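Local coordinates for protein cell death-related nuclease 4 (Caenorhabditis elegans, PDB 5DK5) that degrades RNA and DNA from the 3' end as a metal-dependent DEDDh exonuclease and takes part in apoptotic DNA degradation, at residues I56-S61 and I185-D190; I60-Y65 and Q103-T108; F116-D121 and P142-Q147. One frame throughout, in Å; residues are numbered along the deposited sequence.

Contact 1: residues I56-S61 and I185-D190; sequences IREDIS and IGRAHD
At the surface of the exonuclease domain, a turn within an edge strand of the sheet, 55-65, faces the loop that leads into helix 191-207, and a single ion pair, Glu58 with Arg187, joins the two. OE2 of Glu58 lies 3.4 Å from NH2 of Arg187. The two side chains come from opposite directions, and the carboxylate stands at 69° to the guanidinium plane. Because the oxygen sits well out of that plane, no N-H points at it; the attraction is one of charge alone, probably weakened by solvent since both residues are exposed, and it links backbones whose CA atoms, Glu58 to Arg187, are 13.2 Å apart. Glu58 covers its share of this span with a chain extended beyond CG, whereas Arg187 bends at chi2 (115°) and chi3. Both also touch Leu196 of helix 191-207, which carries the magnesium ligand Asp194.

The edge strand turns a corner here through a type I beta turn, Arg57 to Ile60, closed by Ile60 N to Arg57 O at 3.0 Å. Arg57 grips Asp59 side-on: NE reaches OD1 at 3.0 Å and NH2 reaches OD2 at 2.6 Å, each oxygen using its syn lone pair. CD1 of Ile60 lies over one face of this guanidinium. Ser61 OG donates to Glu58 O, tying the turn to the resumed strand. In the facing loop, Asp190 stands at the N-cap of helix 191-207.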
loop_
_atom_site.group_PDB
_atom_site.type_symbol
_atom_site.label_atom_id
_atom_site.label_comp_id
_atom_site.label_asym_id
_atom_site.label_seq_id
_atom_site.Cartn_x
_atom_site.Cartn_y
_atom_site.Cartn_z
ATOM N N ILE B 56 -14.538 -30.275 17.104
ATOM C CA ILE B 56 -13.715 -29.152 16.676
ATOM C C ILE B 56 -12.491 -29.065 17.579
ATOM O O ILE B 56 -12.606 -28.769 18.768
ATOM C CB ILE B 56 -14.489 -27.818 16.718
ATOM C CG1 ILE B 56 -15.714 -27.891 15.802
ATOM C CG2 ILE B 56 -13.579 -26.654 16.311
ATOM C CD1 ILE B 56 -16.613 -26.673 15.860
ATOM N N ARG B 57 -11.320 -29.330 17.006
ATOM C CA ARG B 57 -10.076 -29.356 17.767
ATOM C C ARG B 57 -9.370 -28.006 17.716
ATOM O O ARG B 57 -8.490 -27.784 16.885
ATOM C CB ARG B 57 -9.154 -30.452 17.230
ATOM C CG ARG B 57 -9.744 -31.855 17.314
ATOM C CD ARG B 57 -9.957 -32.292 18.754
ATOM N NE ARG B 57 -8.720 -32.228 19.526
ATOM C CZ ARG B 57 -7.800 -33.188 19.564
ATOM N NH1 ARG B 57 -7.963 -34.311 18.875
ATOM N NH2 ARG B 57 -6.709 -33.024 20.298
ATOM N N GLU B 58 -9.764 -27.107 18.614
ATOM C CA GLU B 58 -9.160 -25.784 18.681
ATOM C C GLU B 58 -7.710 -25.875 19.145
ATOM O O GLU B 58 -6.909 -24.977 18.886
ATOM C CB GLU B 58 -9.960 -24.875 19.616
ATOM C CG GLU B 58 -11.405 -24.671 19.178
ATOM C CD GLU B 58 -12.119 -23.578 19.956
ATOM O OE1 GLU B 58 -13.365 -23.508 19.873
ATOM O OE2 GLU B 58 -11.441 -22.784 20.645
ATOM N N ASP B 59 -7.380 -26.966 19.828
ATOM C CA ASP B 59 -6.011 -27.217 20.267
ATOM C C ASP B 59 -5.120 -27.598 19.086
ATOM O O ASP B 59 -3.901 -27.436 19.140
ATOM C CB ASP B 59 -5.980 -28.320 21.328
ATOM C CG ASP B 59 -6.663 -29.593 20.867
ATOM O OD1 ASP B 59 -7.641 -29.501 20.096
ATOM O OD2 ASP B 59 -6.223 -30.686 21.279
ATOM N N ILE B 60 -5.738 -28.111 18.025
ATOM C CA ILE B 60 -5.029 -28.416 16.788
ATOM C C ILE B 60 -5.269 -27.295 15.787
ATOM O O ILE B 60 -6.260 -27.304 15.056
ATOM C CB ILE B 60 -5.476 -29.758 16.177
ATOM C CG1 ILE B 60 -5.348 -30.883 17.209
ATOM C CG2 ILE B 60 -4.648 -30.067 14.925
ATOM C CD1 ILE B 60 -5.842 -32.233 16.722
ATOM N N SER B 61 -4.355 -26.333 15.757
ATOM C CA SER B 61 -4.513 -25.166 14.904
ATOM C C SER B 61 -3.178 -24.606 14.435
ATOM O O SER B 61 -2.145 -24.781 15.084
ATOM C CB SER B 61 -5.296 -24.080 15.642
ATOM O OG SER B 61 -4.707 -23.800 16.899
ATOM N N ILE B 185 -19.290 -15.910 16.221
ATOM C CA ILE B 185 -18.084 -16.024 17.027
ATOM C C ILE B 185 -17.158 -14.844 16.740
ATOM O O ILE B 185 -16.775 -14.610 15.592
ATOM C CB ILE B 185 -17.350 -17.351 16.750
ATOM C CG1 ILE B 185 -18.242 -18.534 17.144
ATOM C CG2 ILE B 185 -16.037 -17.408 17.514
ATOM C CD1 ILE B 185 -17.701 -19.891 16.735
ATOM N N GLY B 186 -16.806 -14.105 17.787
ATOM C CA GLY B 186 -15.961 -12.932 17.650
ATOM C C GLY B 186 -15.070 -12.703 18.857
ATOM O O GLY B 186 -15.400 -11.903 19.734
ATOM N N ARG B 187 -13.942 -13.409 18.902
ATOM C CA ARG B 187 -12.957 -13.232 19.968
ATOM C C ARG B 187 -11.771 -12.413 19.469
ATOM O O ARG B 187 -11.591 -11.257 19.852
ATOM C CB ARG B 187 -12.462 -14.586 20.493
ATOM C CG ARG B 187 -13.559 -15.598 20.805
ATOM C CD ARG B 187 -13.499 -16.828 19.901
ATOM N NE ARG B 187 -13.523 -18.078 20.658
ATOM C CZ ARG B 187 -12.450 -18.665 21.184
ATOM N NH1 ARG B 187 -11.248 -18.118 21.050
ATOM N NH2 ARG B 187 -12.579 -19.803 21.851
ATOM N N ALA B 188 -10.968 -13.027 18.603
ATOM C CA ALA B 188 -9.748 -12.408 18.100
ATOM C C ALA B 188 -10.047 -11.351 17.043
ATOM O O ALA B 188 -9.202 -10.508 16.744
ATOM C CB ALA B 188 -8.822 -13.474 17.532
ATOM N N HIS B 189 -11.254 -11.402 16.485
ATOM C CA HIS B 189 -11.657 -10.501 15.409
ATOM C C HIS B 189 -10.667 -10.536 14.243
ATOM O O HIS B 189 -10.273 -9.492 13.720
ATOM C CB HIS B 189 -11.803 -9.069 15.937
ATOM C CG HIS B 189 -12.906 -8.903 16.934
ATOM N ND1 HIS B 189 -14.236 -9.082 16.610
ATOM C CD2 HIS B 189 -12.883 -8.569 18.248
ATOM C CE1 HIS B 189 -14.979 -8.868 17.679
ATOM N NE2 HIS B 189 -14.186 -8.555 18.685
ATOM N N ASP B 190 -10.271 -11.741 13.842
ATOM C CA ASP B 190 -9.341 -11.912 12.731
ATOM C C ASP B 190 -9.612 -13.227 11.989
ATOM O O ASP B 190 -10.728 -13.747 12.022
ATOM C CB ASP B 190 -7.895 -11.848 13.243
ATOM C CG ASP B 190 -7.578 -12.928 14.266
ATOM O OD1 ASP B 190 -8.391 -13.859 14.449
ATOM O OD2 ASP B 190 -6.500 -12.843 14.892
#

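Contact 2: residues I60-Y65 and Q103-T108; sequences ISFNKY and QQWLIT
One face of the Trp105 indole is covered by CB of Phe62. This CB sits 3.7 Å from the centroid of the indole six-membered ring and only 4° off its normal, a CH-pi contact centred on the benzo ring. The Phe62 ring continues past the indole, its CD1 3.9 Å from Trp105 CG; the planes lie obliquely, at 48°. On one face of the Phe62 ring lies Lys64 CD, offset toward the rim, and Phe44 of the adjacent strand forms an edge-to-face pair with Phe62. At the outer end of the indole, CZ2 comes to 3.5 Å from the carbonyl carbon of Ser61 and to 4.0 Å from CG2 of Ile60, whose side chain crosses the tryptophan at about a right angle.

Trp105 reaches this position with CG anti to its own backbone N (chi1 -178°), sending the indole from the helix onto the strand. Ile46 of the adjacent strand touches both Phe62 and Trp105, and Phe102 of the same helix touches Phe62. This is helix-on-sheet packing of the RNase H-like alpha/beta fold, in which helix 95-109 covers the edge strand 55-65 of the DEDDh exonuclease domain.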
loop_
_atom_site.group_PDB
_atom_site.type_symbol
_atom_site.label_atom_id
_atom_site.label_comp_id
_atom_site.label_asym_id
_atom_site.label_seq_id
_atom_site.Cartn_x
_atom_site.Cartn_y
_atom_site.Cartn_z
ATOM N N ILE B 60 -5.738 -28.111 18.025
ATOM C CA ILE B 60 -5.029 -28.416 16.788
ATOM C C ILE B 60 -5.269 -27.295 15.787
ATOM O O ILE B 60 -6.260 -27.304 15.056
ATOM C CB ILE B 60 -5.476 -29.758 16.177
ATOM C CG1 ILE B 60 -5.348 -30.883 17.209
ATOM C CG2 ILE B 60 -4.648 -30.067 14.925
ATOM C CD1 ILE B 60 -5.842 -32.233 16.722
ATOM N N SER B 61 -4.355 -26.333 15.757
ATOM C CA SER B 61 -4.513 -25.166 14.904
ATOM C C SER B 61 -3.178 -24.606 14.435
ATOM O O SER B 61 -2.145 -24.781 15.084
ATOM C CB SER B 61 -5.296 -24.080 15.642
ATOM O OG SER B 61 -4.707 -23.800 16.899
ATOM N N PHE B 62 -3.227 -23.940 13.287
ATOM C CA PHE B 62 -2.094 -23.220 12.729
ATOM C C PHE B 62 -2.514 -21.768 12.551
ATOM O O PHE B 62 -3.515 -21.495 11.896
ATOM C CB PHE B 62 -1.672 -23.833 11.395
ATOM C CG PHE B 62 -0.458 -23.197 10.788
ATOM C CD1 PHE B 62 0.809 -23.647 11.115
ATOM C CD2 PHE B 62 -0.582 -22.157 9.882
ATOM C CE1 PHE B 62 1.931 -23.069 10.557
ATOM C CE2 PHE B 62 0.536 -21.574 9.320
ATOM C CZ PHE B 62 1.794 -22.032 9.656
ATOM N N ASN B 63 -1.761 -20.843 13.138
ATOM C CA ASN B 63 -2.136 -19.433 13.114
ATOM C C ASN B 63 -0.910 -18.525 13.106
ATOM O O ASN B 63 -0.300 -18.275 14.146
ATOM C CB ASN B 63 -3.030 -19.103 14.311
ATOM C CG ASN B 63 -3.641 -17.717 14.220
ATOM O OD1 ASN B 63 -3.548 -17.047 13.191
ATOM N ND2 ASN B 63 -4.277 -17.282 15.301
ATOM N N LYS B 64 -0.565 -18.034 11.921
ATOM C CA LYS B 64 0.625 -17.214 11.736
ATOM C C LYS B 64 0.309 -15.943 10.965
ATOM O O LYS B 64 -0.527 -15.940 10.062
ATOM C CB LYS B 64 1.711 -18.001 10.997
ATOM C CG LYS B 64 2.805 -18.578 11.888
ATOM C CD LYS B 64 2.393 -19.889 12.519
ATOM C CE LYS B 64 3.609 -20.660 13.006
ATOM N NZ LYS B 64 4.397 -19.891 14.004
ATOM N N TYR B 65 0.980 -14.861 11.341
ATOM C CA TYR B 65 0.982 -13.644 10.545
ATOM C C TYR B 65 2.007 -13.807 9.431
ATOM O O TYR B 65 2.912 -14.636 9.538
ATOM C CB TYR B 65 1.306 -12.425 11.408
ATOM C CG TYR B 65 0.235 -12.101 12.423
ATOM C CD1 TYR B 65 -1.026 -11.692 12.016
ATOM C CD2 TYR B 65 0.485 -12.196 13.786
ATOM C CE1 TYR B 65 -2.011 -11.392 12.932
ATOM C CE2 TYR B 65 -0.496 -11.896 14.714
ATOM C CZ TYR B 65 -1.743 -11.494 14.279
ATOM O OH TYR B 65 -2.731 -11.193 15.189
ATOM N N GLN B 103 3.690 -26.679 5.994
ATOM C CA GLN B 103 3.905 -28.023 5.472
ATOM C C GLN B 103 4.436 -28.958 6.554
ATOM O O GLN B 103 4.009 -30.109 6.654
ATOM C CB GLN B 103 4.870 -27.992 4.289
ATOM C CG GLN B 103 4.292 -27.347 3.044
ATOM C CD GLN B 103 5.186 -27.515 1.836
ATOM O OE1 GLN B 103 6.257 -26.914 1.753
ATOM N NE2 GLN B 103 4.754 -28.343 0.894
ATOM N N GLN B 104 5.369 -28.464 7.362
ATOM C CA GLN B 104 5.912 -29.254 8.460
ATOM C C GLN B 104 4.829 -29.567 9.488
ATOM O O GLN B 104 4.807 -30.653 10.068
ATOM C CB GLN B 104 7.076 -28.517 9.125
ATOM C CG GLN B 104 7.709 -29.276 10.281
ATOM C CD GLN B 104 8.188 -30.652 9.872
ATOM O OE1 GLN B 104 8.852 -30.809 8.847
ATOM N NE2 GLN B 104 7.841 -31.659 10.662
ATOM N N TRP B 105 3.936 -28.608 9.704
ATOM C CA TRP B 105 2.826 -28.777 10.634
ATOM C C TRP B 105 1.943 -29.952 10.224
ATOM O O TRP B 105 1.513 -30.736 11.068
ATOM C CB TRP B 105 2.005 -27.488 10.705
ATOM C CG TRP B 105 0.860 -27.524 11.670
ATOM C CD1 TRP B 105 0.936 -27.552 13.032
ATOM C CD2 TRP B 105 -0.535 -27.508 11.346
ATOM N NE1 TRP B 105 -0.326 -27.563 13.575
ATOM C CE2 TRP B 105 -1.247 -27.536 12.562
ATOM C CE3 TRP B 105 -1.253 -27.476 10.145
ATOM C CZ2 TRP B 105 -2.640 -27.533 12.612
ATOM C CZ3 TRP B 105 -2.636 -27.476 10.198
ATOM C CH2 TRP B 105 -3.315 -27.506 11.423
ATOM N N LEU B 106 1.682 -30.076 8.926
ATOM C CA LEU B 106 0.911 -31.201 8.408
ATOM C C LEU B 106 1.624 -32.520 8.687
ATOM O O LEU B 106 0.994 -33.509 9.067
ATOM C CB LEU B 106 0.671 -31.049 6.904
ATOM C CG LEU B 106 -0.179 -29.857 6.455
ATOM C CD1 LEU B 106 -0.200 -29.771 4.940
ATOM C CD2 LEU B 106 -1.596 -29.958 7.005
ATOM N N ILE B 107 2.940 -32.530 8.500
ATOM C CA ILE B 107 3.734 -33.728 8.752
ATOM C C ILE B 107 3.725 -34.065 10.238
ATOM O O ILE B 107 3.569 -35.228 10.613
ATOM C CB ILE B 107 5.190 -33.561 8.263
ATOM C CG1 ILE B 107 5.202 -33.352 6.748
ATOM C CG2 ILE B 107 6.038 -34.786 8.642
ATOM C CD1 ILE B 107 6.581 -33.155 6.152
ATOM N N THR B 108 3.892 -33.047 11.078
ATOM C CA THR B 108 3.908 -33.242 12.522
ATOM C C THR B 108 2.597 -33.847 13.012
ATOM O O THR B 108 2.590 -34.667 13.928
ATOM C CB THR B 108 4.163 -31.919 13.268
ATOM O OG1 THR B 108 5.386 -31.335 12.806
ATOM C CG2 THR B 108 4.261 -32.153 14.771
#

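Contact 3: residues F116-D121 and P142-Q147; sequences FAFVCD and PAFFRQ
Strand 116-120, extended within the central sheet, runs past the irregular residues 142-146, which lead into strand 147-150 and in which Phe145 N bonds back to Pro142 O at 3.1 Å. The two strands are parallel neighbours joined through helix 124-136, a beta-alpha-beta crossover whose return loop is 142-146. Three phenylalanines form an aromatic cluster between strand and loop. Phe118 points from the strand toward the loop and is met in two ways. Phe145 turns its edge to one face of the Phe118 ring, with CE1 3.7 Å from CE2 of Phe118 and the planes at 68°, an edge-to-face pair. Phe144 approaches obliquely: its CD1 is 3.4 Å from the same Phe118 CE2, and the planes lie at 48°. A chi1 of 48° puts CG of Phe144 between its backbone N and carbonyl carbon, and Pro142 CB lies on one face of the ring.

The carbonyl of Phe144 also takes part, since its O comes within 3.2 Å of Phe118 CD2, near the plane of that ring and at its edge. Two waters complete the join. Water 2 accepts from Phe118 N at 2.9 Å and lies 2.7 Å from Phe144 O; water 1 is 2.8 Å from Phe116 O and also meets Gln147 OE1. Leu22 and Leu24 of strand 20-28 pack against Phe118, while Leu126 and Met134 of helix 124-136 meet Phe145.

No direct hydrogen bond joins the two segments, so the contact combines apolar ring packing with water-mediated links: the rings bury hydrocarbon, and water 2 supplies a partner for the Phe118 amide beside the buried rings.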
loop_
_atom_site.group_PDB
_atom_site.type_symbol
_atom_site.label_atom_id
_atom_site.label_comp_id
_atom_site.label_asym_id
_atom_site.label_seq_id
_atom_site.Cartn_x
_atom_site.Cartn_y
_atom_site.Cartn_z
ATOM N N PHE B 116 -7.194 -36.055 3.962
ATOM C CA PHE B 116 -7.772 -34.877 4.593
ATOM C C PHE B 116 -8.070 -33.849 3.509
ATOM O O PHE B 116 -7.482 -33.895 2.429
ATOM C CB PHE B 116 -6.828 -34.298 5.649
ATOM C CG PHE B 116 -5.592 -33.666 5.076
ATOM C CD1 PHE B 116 -4.478 -34.432 4.783
ATOM C CD2 PHE B 116 -5.546 -32.303 4.831
ATOM C CE1 PHE B 116 -3.341 -33.853 4.255
ATOM C CE2 PHE B 116 -4.411 -31.718 4.305
ATOM C CZ PHE B 116 -3.308 -32.493 4.015
ATOM N N ALA B 117 -8.989 -32.933 3.795
ATOM C CA ALA B 117 -9.361 -31.895 2.838
ATOM C C ALA B 117 -9.591 -30.564 3.539
ATOM O O ALA B 117 -10.017 -30.522 4.695
ATOM C CB ALA B 117 -10.603 -32.307 2.070
ATOM N N PHE B 118 -9.306 -29.477 2.829
ATOM C CA PHE B 118 -9.501 -28.142 3.372
ATOM C C PHE B 118 -10.930 -27.664 3.146
ATOM O O PHE B 118 -11.543 -27.969 2.123
ATOM C CB PHE B 118 -8.508 -27.158 2.749
ATOM C CG PHE B 118 -7.090 -27.381 3.182
ATOM C CD1 PHE B 118 -6.632 -26.865 4.381
ATOM C CD2 PHE B 118 -6.219 -28.115 2.397
ATOM C CE1 PHE B 118 -5.329 -27.073 4.786
ATOM C CE2 PHE B 118 -4.916 -28.328 2.798
ATOM C CZ PHE B 118 -4.470 -27.806 3.994
ATOM N N VAL B 119 -11.450 -26.922 4.119
ATOM C CA VAL B 119 -12.785 -26.345 4.040
ATOM C C VAL B 119 -12.689 -24.825 4.085
ATOM O O VAL B 119 -11.963 -24.266 4.909
ATOM C CB VAL B 119 -13.681 -26.838 5.190
ATOM C CG1 VAL B 119 -15.086 -26.260 5.066
ATOM C CG2 VAL B 119 -13.724 -28.362 5.211
ATOM N N CYS B 120 -13.420 -24.165 3.192
ATOM C CA CYS B 120 -13.446 -22.708 3.134
ATOM C C CYS B 120 -14.882 -22.237 2.948
ATOM O O CYS B 120 -15.761 -23.029 2.605
ATOM C CB CYS B 120 -12.556 -22.196 1.999
ATOM S SG CYS B 120 -10.837 -22.755 2.089
ATOM N N ASP B 121 -15.121 -20.950 3.180
ATOM C CA ASP B 121 -16.463 -20.394 3.047
ATOM C C ASP B 121 -16.727 -19.916 1.619
ATOM O O ASP B 121 -17.838 -19.504 1.294
ATOM C CB ASP B 121 -16.665 -19.246 4.038
ATOM C CG ASP B 121 -15.797 -18.044 3.730
ATOM O OD1 ASP B 121 -14.712 -18.217 3.135
ATOM O OD2 ASP B 121 -16.203 -16.922 4.092
ATOM N N PRO B 142 0.109 -26.628 -4.563
ATOM C CA PRO B 142 0.094 -27.998 -4.035
ATOM C C PRO B 142 -1.184 -28.760 -4.373
ATOM O O PRO B 142 -2.225 -28.157 -4.633
ATOM C CB PRO B 142 0.220 -27.793 -2.523
ATOM C CG PRO B 142 -0.362 -26.456 -2.278
ATOM C CD PRO B 142 -0.031 -25.627 -3.489
ATOM N N ALA B 143 -1.095 -30.085 -4.354
ATOM C CA ALA B 143 -2.214 -30.935 -4.731
ATOM C C ALA B 143 -3.395 -30.793 -3.777
ATOM O O ALA B 143 -4.544 -30.957 -4.184
ATOM C CB ALA B 143 -1.765 -32.386 -4.792
ATOM N N PHE B 144 -3.115 -30.496 -2.510
ATOM C CA PHE B 144 -4.178 -30.389 -1.511
ATOM C C PHE B 144 -4.844 -29.008 -1.507
ATOM O O PHE B 144 -5.775 -28.771 -0.737
ATOM C CB PHE B 144 -3.648 -30.722 -0.108
ATOM C CG PHE B 144 -2.362 -30.030 0.252
ATOM C CD1 PHE B 144 -2.339 -28.677 0.543
ATOM C CD2 PHE B 144 -1.178 -30.747 0.327
ATOM C CE1 PHE B 144 -1.156 -28.047 0.885
ATOM C CE2 PHE B 144 0.007 -30.123 0.670
ATOM C CZ PHE B 144 0.018 -28.772 0.950
ATOM N N PHE B 145 -4.366 -28.107 -2.365
ATOM C CA PHE B 145 -5.029 -26.822 -2.586
ATOM C C PHE B 145 -5.810 -26.814 -3.903
ATOM O O PHE B 145 -6.523 -25.853 -4.200
ATOM C CB PHE B 145 -4.014 -25.669 -2.593
ATOM C CG PHE B 145 -3.600 -25.184 -1.220
ATOM C CD1 PHE B 145 -4.142 -25.720 -0.061
ATOM C CD2 PHE B 145 -2.672 -24.163 -1.100
ATOM C CE1 PHE B 145 -3.755 -25.253 1.186
ATOM C CE2 PHE B 145 -2.284 -23.691 0.142
ATOM C CZ PHE B 145 -2.825 -24.236 1.285
ATOM N N ARG B 146 -5.672 -27.876 -4.693
ATOM C CA ARG B 146 -6.357 -27.970 -5.979
ATOM C C ARG B 146 -7.605 -28.851 -5.880
ATOM O O ARG B 146 -8.278 -29.117 -6.877
ATOM C CB ARG B 146 -5.402 -28.498 -7.050
ATOM C CG ARG B 146 -4.317 -27.494 -7.426
ATOM C CD ARG B 146 -3.471 -27.963 -8.597
ATOM N NE ARG B 146 -4.277 -28.254 -9.778
ATOM C CZ ARG B 146 -3.778 -28.474 -10.990
ATOM N NH1 ARG B 146 -2.468 -28.429 -11.193
ATOM N NH2 ARG B 146 -4.592 -28.734 -12.005
ATOM N N GLN B 147 -7.899 -29.305 -4.666
ATOM C CA GLN B 147 -9.190 -29.898 -4.349
ATOM C C GLN B 147 -9.573 -29.454 -2.945
ATOM O O GLN B 147 -8.732 -29.422 -2.049
ATOM C CB GLN B 147 -9.150 -31.425 -4.450
ATOM C CG GLN B 147 -8.192 -32.111 -3.477
ATOM C CD GLN B 147 -8.426 -33.608 -3.380
ATOM O OE1 GLN B 147 -8.368 -34.184 -2.293
ATOM N NE2 GLN B 147 -8.692 -34.246 -4.515
HETATM O O HOH W 1 -7.210 -32.879 -0.181
HETATM O O HOH W 2 -7.783 -30.185 0.405
#

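How the contacts relate
Contacts 1 and 2 share Ile60 and Ser61 and draw on the same edge strand, 55-65; their centres are 14 Å apart, and they touch where Asp190 OD2 lies 4.1 Å from Tyr65 OH. Contact 2 meets contact 3 through Leu106, whose CD1 is 4.1 Å from Phe144 CZ, so helix 95-109 connects the edge-strand packing with the aromatic core. Contacts 1 and 3 do not touch, their nearest atoms being about 10 Å apart; contact 3 is nested within the chain loop that contact 1 closes. All three lie near, but not in, the metal site: the side chains of Phe62 and Phe118 are about 10 and 9 Å from that of Asp25, and the side chain of Arg187 is about 10 Å from that of Asp194 and from the bound MES.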